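Putative glucoamylase (Bacteroides caccae ATCC 43185, PDB 4QT9) probably hydrolyses glycosidic bonds in glucan or related carbohydrate substrates. Local coordinates at residues 93-96 / 97-100. Residues are numbered along the deposited sequence; the frame is centred on the assembly and turned at random.
Sequences ARME and RIVS
Ser100 turns its hydroxyl back along the helix onto the carbonyl of Glu96, one turn earlier, so that Glu96 O accepts twice: from Ser100 N at 2.9 Å, and from Ser100 OG, which donates from above the carbonyl plane, 41° out of it. The serine torsion explains this: with OG beside its own backbone N (chi1 -60°), the hydroxyl lies over the preceding turn. Glu96 is deposited in two conformers; in the one given its carboxylate swings toward the same hydroxyl, but the short approach of OE2 to Ser100 OG is doubtful on that account. Arg165 of helix 157-172 reaches both residues: its NH2 is bonded to Ser100 OG and, in the Glu96 conformer given, its NH1 forms a salt bridge with Glu96 OE1. Putting an alanine at Ser100 would probably leave Glu96 O with the backbone N-H alone from this turn and cost Arg165 one of its two partners here.

Round the helix, the methylenes of Arg94 cross the end of Ile98, with Arg94 CG 3.8 Å from Ile98 CD1. Bends at chi2 and chi3 fold the arginine chain across that methyl, while its guanidinium bonds to the carbonyls of Phe36 and Trp37 and makes a cation-pi contact with Trp37. The selenium of Met95 comes alongside the same methyl, Met95 SE to Ile98 CD1 being 4.2 Å, and the selenomethionine packs on helices 67-83 and 135-152. The Val99 side chain touches Ile166 of helix 157-172.

This is regular i to i+4 alpha-helical bonding with a serine hydroxyl folded back on the helix, in helix 88-104, whose buried side packs against neighbouring helices of the alpha/alpha toroid.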
# COMPACT_ATOMS: atom_id res chain seq x y z
N ALA A 93 15.30 0.23 17.98
CA ALA A 93 16.23 -0.83 17.57
C ALA A 93 15.77 -1.43 16.21
O ALA A 93 16.60 -1.64 15.33
CB ALA A 93 16.36 -1.90 18.64
N ARG A 94 14.43 -1.62 16.00
CA ARG A 94 13.93 -2.14 14.74
C ARG A 94 14.12 -1.14 13.58
O ARG A 94 14.57 -1.56 12.51
CB ARG A 94 12.45 -2.59 14.83
CG ARG A 94 11.80 -3.01 13.49
CD ARG A 94 12.45 -4.23 12.83
NE ARG A 94 12.28 -5.40 13.68
CZ ARG A 94 11.26 -6.24 13.57
NH1 ARG A 94 10.36 -6.10 12.60
NH2 ARG A 94 11.15 -7.26 14.41
N MSE A 95 13.79 0.15 13.79
CA MSE A 95 13.95 1.20 12.77
C MSE A 95 15.41 1.29 12.34
O MSE A 95 15.67 1.40 11.14
CB MSE A 95 13.44 2.58 13.25
CG MSE A 95 11.92 2.64 13.46
SE MSE A 95 10.82 1.83 12.01
CE MSE A 95 9.07 2.28 12.71
N GLU A 96 16.35 1.23 13.30
CA GLU A 96 17.80 1.30 13.04
C GLU A 96 18.22 0.12 12.14
O GLU A 96 18.91 0.33 11.14
CB GLU A 96 18.59 1.31 14.36
CG GLU A 96 20.02 0.80 14.28
CD GLU A 96 21.03 1.65 13.53
OE1 GLU A 96 21.08 2.87 13.79
OE2 GLU A 96 21.82 1.08 12.75
N ARG A 97 17.76 -1.10 12.48
CA ARG A 97 18.04 -2.31 11.70
C ARG A 97 17.52 -2.12 10.26
O ARG A 97 18.28 -2.38 9.31
CB ARG A 97 17.38 -3.54 12.37
CG ARG A 97 17.58 -4.83 11.58
CD ARG A 97 17.02 -6.07 12.29
NE ARG A 97 17.73 -6.38 13.54
CZ ARG A 97 18.92 -6.98 13.63
NH1 ARG A 97 19.58 -7.32 12.52
NH2 ARG A 97 19.48 -7.20 14.81
N ILE A 98 16.26 -1.63 10.09
CA ILE A 98 15.67 -1.40 8.77
C ILE A 98 16.50 -0.36 7.95
O ILE A 98 16.88 -0.62 6.81
CB ILE A 98 14.18 -0.97 8.87
CG1 ILE A 98 13.29 -2.14 9.42
CG2 ILE A 98 13.70 -0.43 7.52
CD1 ILE A 98 11.86 -1.70 9.90
N VAL A 99 16.79 0.81 8.55
CA VAL A 99 17.58 1.85 7.89
C VAL A 99 18.98 1.31 7.50
O VAL A 99 19.44 1.59 6.39
CB VAL A 99 17.67 3.13 8.77
CG1 VAL A 99 18.57 4.17 8.13
CG2 VAL A 99 16.28 3.72 9.03
N SER A 100 19.64 0.51 8.36
CA SER A 100 20.97 -0.05 8.06
C SER A 100 20.89 -0.96 6.83
O SER A 100 21.79 -0.91 5.99
CB SER A 100 21.54 -0.81 9.25
OG SER A 100 21.68 0.04 10.37